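Local atomic coordinates of nudix hydrolase domain-containing protein (Thermotoga maritima, PDB entry 3E57), a protein that is of unknown function but probably acts as a Nudix hydrolase, an enzyme family that typically cleaves nucleoside diphosphates linked to another moiety. Residues M76-R86 / L174-L185. Residues are numbered along the deposited sequence; the frame is centred on the assembly and turned at random.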
ATOM      1  N   MET B  76      -2.280  21.147   4.086  1.00 29.87           N
ATOM      2  CA  MET B  76      -1.764  21.974   3.000  1.00 31.72           C
ATOM      3  C   MET B  76      -2.187  23.430   3.154  1.00 32.18           C
ATOM      4  O   MET B  76      -3.367  23.707   3.373  1.00 32.60           O
ATOM      5  CB  MET B  76      -2.254  21.468   1.650  1.00 31.70           C
ATOM      6  CG  MET B  76      -1.469  20.276   1.127  1.00 33.82           C
ATOM      7  SD  MET B  76      -1.863  19.932  -0.590  1.00 35.18           S
ATOM      8  CE  MET B  76      -0.786  21.079  -1.459  1.00 36.35           C
ATOM      9  N   ASP B  77      -1.214  24.334   3.040  1.00 32.77           N
ATOM     10  CA  ASP B  77      -1.431  25.786   3.049  1.00 33.22           C
ATOM     11  C   ASP B  77      -1.101  26.251   1.640  1.00 33.53           C
ATOM     12  O   ASP B  77       0.062  26.258   1.238  1.00 32.93           O
ATOM     13  CB  ASP B  77      -0.512  26.457   4.083  1.00 33.25           C
ATOM     14  CG  ASP B  77      -0.815  27.951   4.292  1.00 33.92           C
ATOM     15  OD1 ASP B  77      -1.347  28.611   3.379  1.00 36.91           O
ATOM     16  OD2 ASP B  77      -0.488  28.473   5.377  1.00 35.22           O
ATOM     17  N   GLY B  78      -2.137  26.590   0.878  1.00 34.16           N
ATOM     18  CA  GLY B  78      -1.973  26.921  -0.527  1.00 34.43           C
ATOM     19  C   GLY B  78      -1.479  25.697  -1.270  1.00 34.86           C
ATOM     20  O   GLY B  78      -2.081  24.620  -1.185  1.00 35.07           O
ATOM     21  N   ASP B  79      -0.370  25.851  -1.985  1.00 35.25           N
ATOM     22  CA  ASP B  79       0.184  24.741  -2.756  1.00 35.22           C
ATOM     23  C   ASP B  79       1.372  24.116  -2.037  1.00 34.81           C
ATOM     24  O   ASP B  79       2.187  23.440  -2.657  1.00 35.07           O
ATOM     25  CB  ASP B  79       0.556  25.199  -4.172  1.00 36.32           C
ATOM     26  CG  ASP B  79      -0.611  25.052  -5.162  1.00 39.08           C
ATOM     27  OD1 ASP B  79      -1.476  24.159  -4.963  1.00 42.09           O
ATOM     28  OD2 ASP B  79      -0.658  25.825  -6.147  1.00 44.54           O
ATOM     29  N   ARG B  80       1.435  24.322  -0.722  1.00 33.89           N
ATOM     30  CA  ARG B  80       2.504  23.774   0.110  1.00 33.60           C
ATOM     31  C   ARG B  80       1.930  22.804   1.118  1.00 32.31           C
ATOM     32  O   ARG B  80       0.781  22.945   1.535  1.00 31.68           O
ATOM     33  CB  ARG B  80       3.253  24.896   0.827  1.00 33.79           C
ATOM     34  CG  ARG B  80       4.049  25.769  -0.109  1.00 35.02           C
ATOM     35  CD  ARG B  80       4.798  26.855   0.640  1.00 36.26           C
ATOM     36  NE  ARG B  80       5.712  27.575  -0.253  1.00 38.64           N
ATOM     37  CZ  ARG B  80       7.046  27.468  -0.259  1.00 40.87           C
ATOM     38  NH1 ARG B  80       7.689  26.674   0.594  1.00 41.95           N
ATOM     39  NH2 ARG B  80       7.753  28.182  -1.126  1.00 41.10           N
ATOM     40  N   VAL B  81       2.739  21.819   1.502  1.00 31.28           N
ATOM     41  CA  VAL B  81       2.330  20.797   2.454  1.00 30.31           C
ATOM     42  C   VAL B  81       3.208  20.890   3.696  1.00 28.97           C
ATOM     43  O   VAL B  81       4.404  21.178   3.595  1.00 27.88           O
ATOM     44  CB  VAL B  81       2.417  19.368   1.843  1.00 30.63           C
ATOM     45  CG1 VAL B  81       3.835  19.032   1.414  1.00 31.05           C
ATOM     46  CG2 VAL B  81       1.889  18.338   2.834  1.00 31.71           C
ATOM     47  N   LEU B  82       2.608  20.637   4.856  1.00 27.90           N
ATOM     48  CA  LEU B  82       3.311  20.722   6.127  1.00 28.14           C
ATOM     49  C   LEU B  82       4.119  19.444   6.412  1.00 27.46           C
ATOM     50  O   LEU B  82       3.568  18.354   6.441  1.00 25.12           O
ATOM     51  CB  LEU B  82       2.320  20.965   7.260  1.00 27.99           C
ATOM     52  CG  LEU B  82       2.888  21.064   8.678  1.00 28.00           C
ATOM     53  CD1 LEU B  82       3.727  22.318   8.841  1.00 28.05           C
ATOM     54  CD2 LEU B  82       1.767  21.010   9.707  1.00 27.99           C
ATOM     55  N   ILE B  83       5.415  19.624   6.618  1.00 27.73           N
ATOM     56  CA  ILE B  83       6.326  18.568   7.042  1.00 28.63           C
ATOM     57  C   ILE B  83       6.797  18.938   8.438  1.00 29.08           C
ATOM     58  O   ILE B  83       7.108  20.100   8.688  1.00 28.46           O
ATOM     59  CB  ILE B  83       7.548  18.509   6.108  1.00 28.39           C
ATOM     60  CG1 ILE B  83       7.122  18.091   4.697  1.00 30.44           C
ATOM     61  CG2 ILE B  83       8.594  17.552   6.644  1.00 29.25           C
ATOM     62  CD1 ILE B  83       6.760  16.650   4.562  1.00 31.52           C
ATOM     63  N   THR B  84       6.834  17.974   9.347  1.00 29.55           N
ATOM     64  CA  THR B  84       7.313  18.236  10.692  1.00 31.30           C
ATOM     65  C   THR B  84       8.446  17.278  11.027  1.00 31.87           C
ATOM     66  O   THR B  84       8.617  16.247  10.376  1.00 30.79           O
ATOM     67  CB  THR B  84       6.199  18.083  11.744  1.00 31.20           C
ATOM     68  OG1 THR B  84       5.648  16.768  11.649  1.00 33.44           O
ATOM     69  CG2 THR B  84       5.088  19.121  11.530  1.00 30.89           C
ATOM     70  N   LYS B  85       9.196  17.634  12.061  1.00 33.64           N
ATOM     71  CA  LYS B  85      10.351  16.873  12.488  1.00 35.26           C
ATOM     72  C   LYS B  85      10.602  17.180  13.945  1.00 36.71           C
ATOM     73  O   LYS B  85      10.706  18.352  14.312  1.00 37.54           O
ATOM     74  CB  LYS B  85      11.560  17.304  11.660  1.00 35.21           C
ATOM     75  CG  LYS B  85      12.817  16.544  11.952  1.00 35.09           C
ATOM     76  CD  LYS B  85      13.905  16.936  10.973  1.00 36.00           C
ATOM     77  CE  LYS B  85      14.500  18.292  11.300  1.00 37.31           C
ATOM     78  NZ  LYS B  85      15.924  18.207  11.691  1.00 38.56           N
ATOM     79  N   ARG B  86      10.667  16.147  14.778  1.00 38.33           N
ATOM     80  CA  ARG B  86      10.978  16.330  16.203  1.00 39.16           C
ATOM     81  C   ARG B  86      12.409  16.821  16.387  1.00 39.31           C
ATOM     82  O   ARG B  86      12.643  17.844  17.032  1.00 39.82           O
ATOM     83  CB  ARG B  86      10.774  15.023  16.967  1.00 39.66           C
ATOM     84  CG  ARG B  86       9.317  14.740  17.359  1.00 41.57           C
ATOM     85  CD  ARG B  86       8.860  13.324  17.002  1.00 42.56           C
ATOM     86  NE  ARG B  86       9.976  12.384  16.896  1.00 45.18           N
ATOM     87  CZ  ARG B  86       9.859  11.097  16.571  1.00 45.60           C
ATOM     88  NH1 ARG B  86       8.664  10.547  16.358  1.00 47.57           N
ATOM     89  NH2 ARG B  86      10.956  10.350  16.487  1.00 47.10           N
ATOM     90  N   LEU B 174       8.921  20.893  20.791  1.00 50.91           N
ATOM     91  CA  LEU B 174       8.736  19.470  20.472  1.00 50.45           C
ATOM     92  C   LEU B 174       8.863  19.158  18.974  1.00 50.05           C
ATOM     93  O   LEU B 174       9.163  18.015  18.612  1.00 50.09           O
ATOM     94  CB  LEU B 174       7.378  18.965  20.979  1.00 50.71           C
ATOM     95  CG  LEU B 174       7.242  18.538  22.446  1.00 51.10           C
ATOM     96  CD1 LEU B 174       5.841  17.978  22.679  1.00 51.72           C
ATOM     97  CD2 LEU B 174       8.289  17.508  22.843  1.00 51.12           C
ATOM     98  N   PHE B 175       8.615  20.152  18.116  1.00 49.26           N
ATOM     99  CA  PHE B 175       8.645  19.961  16.662  1.00 48.74           C
ATOM    100  C   PHE B 175       9.201  21.168  15.936  1.00 47.15           C
ATOM    101  O   PHE B 175       9.022  22.311  16.381  1.00 47.42           O
ATOM    102  CB  PHE B 175       7.240  19.731  16.126  1.00 49.31           C
ATOM    103  CG  PHE B 175       6.545  18.564  16.736  1.00 49.81           C
ATOM    104  CD1 PHE B 175       6.811  17.275  16.293  1.00 50.99           C
ATOM    105  CD2 PHE B 175       5.630  18.747  17.755  1.00 50.44           C
ATOM    106  CE1 PHE B 175       6.167  16.187  16.861  1.00 50.95           C
ATOM    107  CE2 PHE B 175       4.979  17.673  18.330  1.00 50.53           C
ATOM    108  CZ  PHE B 175       5.246  16.389  17.887  1.00 51.07           C
ATOM    109  N   GLU B 176       9.869  20.914  14.815  1.00 45.06           N
ATOM    110  CA  GLU B 176      10.063  21.945  13.819  1.00 43.49           C
ATOM    111  C   GLU B 176       9.153  21.605  12.662  1.00 42.54           C
ATOM    112  O   GLU B 176       8.667  20.484  12.563  1.00 41.99           O
ATOM    113  CB  GLU B 176      11.513  22.051  13.353  1.00 44.08           C
ATOM    114  CG  GLU B 176      11.817  23.346  12.553  1.00 45.30           C
ATOM    115  CD  GLU B 176      11.185  24.618  13.157  1.00 46.94           C
ATOM    116  OE1 GLU B 176      11.434  24.912  14.356  1.00 48.72           O
ATOM    117  OE2 GLU B 176      10.443  25.324  12.426  1.00 46.06           O
ATOM    118  N   TRP B 177       8.893  22.597  11.822  1.00 41.26           N
ATOM    119  CA  TRP B 177       7.997  22.449  10.698  1.00 40.20           C
ATOM    120  C   TRP B 177       8.586  23.153   9.495  1.00 38.97           C
ATOM    121  O   TRP B 177       9.450  24.020   9.619  1.00 38.02           O
ATOM    122  CB  TRP B 177       6.625  23.037  11.034  1.00 40.76           C
ATOM    123  CG  TRP B 177       6.688  24.485  11.405  1.00 41.14           C
ATOM    124  CD1 TRP B 177       6.815  25.006  12.662  1.00 41.68           C
ATOM    125  CD2 TRP B 177       6.654  25.600  10.509  1.00 41.68           C
ATOM    126  NE1 TRP B 177       6.847  26.378  12.603  1.00 41.89           N
ATOM    127  CE2 TRP B 177       6.758  26.768  11.293  1.00 41.93           C
ATOM    128  CE3 TRP B 177       6.551  25.726   9.119  1.00 41.85           C
ATOM    129  CZ2 TRP B 177       6.757  28.048  10.732  1.00 42.11           C
ATOM    130  CZ3 TRP B 177       6.550  27.002   8.560  1.00 41.73           C
ATOM    131  CH2 TRP B 177       6.654  28.143   9.367  1.00 42.00           C
ATOM    132  N   GLU B 178       8.095  22.758   8.330  1.00 37.45           N
ATOM    133  CA  GLU B 178       8.457  23.344   7.059  1.00 37.17           C
ATOM    134  C   GLU B 178       7.217  23.234   6.208  1.00 35.95           C
ATOM    135  O   GLU B 178       6.517  22.232   6.288  1.00 34.70           O
ATOM    136  CB  GLU B 178       9.557  22.526   6.381  1.00 37.13           C
ATOM    137  CG  GLU B 178      10.970  23.016   6.567  1.00 38.74           C
ATOM    138  CD  GLU B 178      11.954  22.164   5.785  1.00 38.43           C
ATOM    139  OE1 GLU B 178      12.370  21.111   6.305  1.00 38.54           O
ATOM    140  OE2 GLU B 178      12.293  22.542   4.642  1.00 42.00           O
ATOM    141  N   LEU B 179       6.950  24.244   5.392  1.00 35.48           N
ATOM    142  CA  LEU B 179       5.936  24.126   4.350  1.00 35.66           C
ATOM    143  C   LEU B 179       6.716  23.923   3.060  1.00 35.54           C
ATOM    144  O   LEU B 179       7.523  24.767   2.696  1.00 35.61           O
ATOM    145  CB  LEU B 179       5.056  25.378   4.266  1.00 35.54           C
ATOM    146  CG  LEU B 179       3.991  25.518   5.357  1.00 35.05           C
ATOM    147  CD1 LEU B 179       3.471  26.945   5.424  1.00 34.53           C
ATOM    148  CD2 LEU B 179       2.842  24.560   5.129  1.00 34.33           C
ATOM    149  N   ILE B 180       6.528  22.785   2.400  1.00 34.99           N
ATOM    150  CA  ILE B 180       7.260  22.527   1.171  1.00 35.24           C
ATOM    151  C   ILE B 180       6.322  22.529  -0.015  1.00 35.18           C
ATOM    152  O   ILE B 180       5.160  22.152   0.098  1.00 35.31           O
ATOM    153  CB  ILE B 180       8.054  21.195   1.228  1.00 35.05           C
ATOM    154  CG1 ILE B 180       7.119  19.986   1.228  1.00 35.39           C
ATOM    155  CG2 ILE B 180       8.976  21.173   2.462  1.00 34.74           C
ATOM    156  CD1 ILE B 180       7.857  18.667   1.131  1.00 35.21           C
ATOM    157  N   LYS B 181       6.836  22.956  -1.157  1.00 35.50           N
ATOM    158  CA  LYS B 181       6.087  22.896  -2.400  1.00 35.61           C
ATOM    159  C   LYS B 181       5.834  21.433  -2.753  1.00 35.32           C
ATOM    160  O   LYS B 181       6.651  20.556  -2.450  1.00 34.59           O
ATOM    161  CB  LYS B 181       6.856  23.612  -3.513  1.00 35.56           C
ATOM    162  CG  LYS B 181       6.884  25.122  -3.311  1.00 37.49           C
ATOM    163  CD  LYS B 181       7.609  25.870  -4.416  1.00 37.93           C
ATOM    164  CE  LYS B 181       9.124  25.840  -4.226  1.00 40.03           C
ATOM    165  NZ  LYS B 181       9.792  26.854  -5.114  1.00 40.56           N
ATOM    166  N   LEU B 182       4.693  21.169  -3.377  1.00 35.11           N
ATOM    167  CA  LEU B 182       4.312  19.811  -3.735  1.00 34.82           C
ATOM    168  C   LEU B 182       5.350  19.170  -4.655  1.00 34.21           C
ATOM    169  O   LEU B 182       5.596  17.972  -4.556  1.00 33.63           O
ATOM    170  CB  LEU B 182       2.928  19.792  -4.397  1.00 35.46           C
ATOM    171  CG  LEU B 182       1.979  18.640  -4.080  1.00 36.04           C
ATOM    172  CD1 LEU B 182       1.807  18.419  -2.586  1.00 37.20           C
ATOM    173  CD2 LEU B 182       0.621  18.932  -4.718  1.00 36.63           C
ATOM    174  N   GLU B 183       5.983  19.960  -5.525  1.00 33.41           N
ATOM    175  CA  GLU B 183       7.029  19.418  -6.417  1.00 33.25           C
ATOM    176  C   GLU B 183       8.341  19.078  -5.688  1.00 32.66           C
ATOM    177  O   GLU B 183       9.284  18.551  -6.307  1.00 32.63           O
ATOM    178  CB  GLU B 183       7.293  20.341  -7.617  1.00 33.90           C
ATOM    179  CG  GLU B 183       8.084  21.614  -7.327  1.00 34.85           C
ATOM    180  CD  GLU B 183       7.216  22.852  -7.203  1.00 37.16           C
ATOM    181  OE1 GLU B 183       6.003  22.722  -6.905  1.00 38.97           O
ATOM    182  OE2 GLU B 183       7.763  23.960  -7.398  1.00 37.14           O
ATOM    183  N   GLU B 184       8.400  19.385  -4.387  1.00 31.12           N
ATOM    184  CA  GLU B 184       9.485  18.937  -3.516  1.00 31.00           C
ATOM    185  C   GLU B 184       9.091  17.738  -2.657  1.00 29.55           C
ATOM    186  O   GLU B 184       9.939  17.163  -1.974  1.00 28.61           O
ATOM    187  CB  GLU B 184       9.932  20.070  -2.587  1.00 31.30           C
ATOM    188  CG  GLU B 184      10.527  21.286  -3.290  1.00 33.47           C
ATOM    189  CD  GLU B 184      11.239  22.242  -2.322  1.00 34.65           C
ATOM    190  OE1 GLU B 184      11.654  23.337  -2.765  1.00 41.76           O
ATOM    191  OE2 GLU B 184      11.381  21.914  -1.114  1.00 41.89           O
ATOM    192  N   LEU B 185       7.816  17.355  -2.672  1.00 28.41           N
ATOM    193  CA  LEU B 185       7.360  16.298  -1.787  1.00 28.39           C
ATOM    194  C   LEU B 185       7.941  14.928  -2.180  1.00 27.96           C
ATOM    195  O   LEU B 185       8.211  14.105  -1.317  1.00 27.47           O
ATOM    196  CB  LEU B 185       5.833  16.249  -1.731  1.00 28.71           C
ATOM    197  CG  LEU B 185       5.241  15.167  -0.825  1.00 28.24           C
ATOM    198  CD1 LEU B 185       5.797  15.237   0.601  1.00 26.91           C
ATOM    199  CD2 LEU B 185       3.727  15.260  -0.854  1.00 27.93           C
TER
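Strand 80-85 and strand 176-181 run antiparallel, their axes 4.3 Å apart at closest, and hydrogen-bonded pairs Val81-Ile180, Ile83-Glu178 and Lys85-Glu176 each exchange two backbone bonds; Ile83 N to Glu178 O, at 2.9 Å, is almost straight. A type II' turn from Asp77 to Arg80 folds strand 80-85 back on strand 66-77, so strand 80-85 lies between that strand and strand 176-181.

On one face, Val81 and Ile180 lie side by side, CG1 against CG1 at a tight 3.4 Å. With chi1 at 69°, Ile180 CG1 is placed between the backbone N and carbonyl carbon, against Val81, and the extended chi2 carries CD1 on to Ile83 CG1 at 3.7 Å. Leu185 CD1 makes looser apolar contacts, 4.3 Å from both Val81 CG1 and Ile83 CD1. An alanine at Ile180, lacking CG1 and CD1, would probably open a gap beside Val81 CG1 and cost Ile83 CG1 this contact.

On the other face, Leu82 CD1 meets Trp177 CB, while the extended Arg80 crosses Leu179. Arg80 NH1 donates to Leu179 O (2.8 Å) from above the carbonyl plane, and Lys181 CG covers one guanidinium face.

Six backbone hydrogen bonds thus join these Nudix-domain strands between an apolar patch, linked by Leu185 to helix 194-206, and a largely apolar face with Arg80 and Lys181 at its turn end.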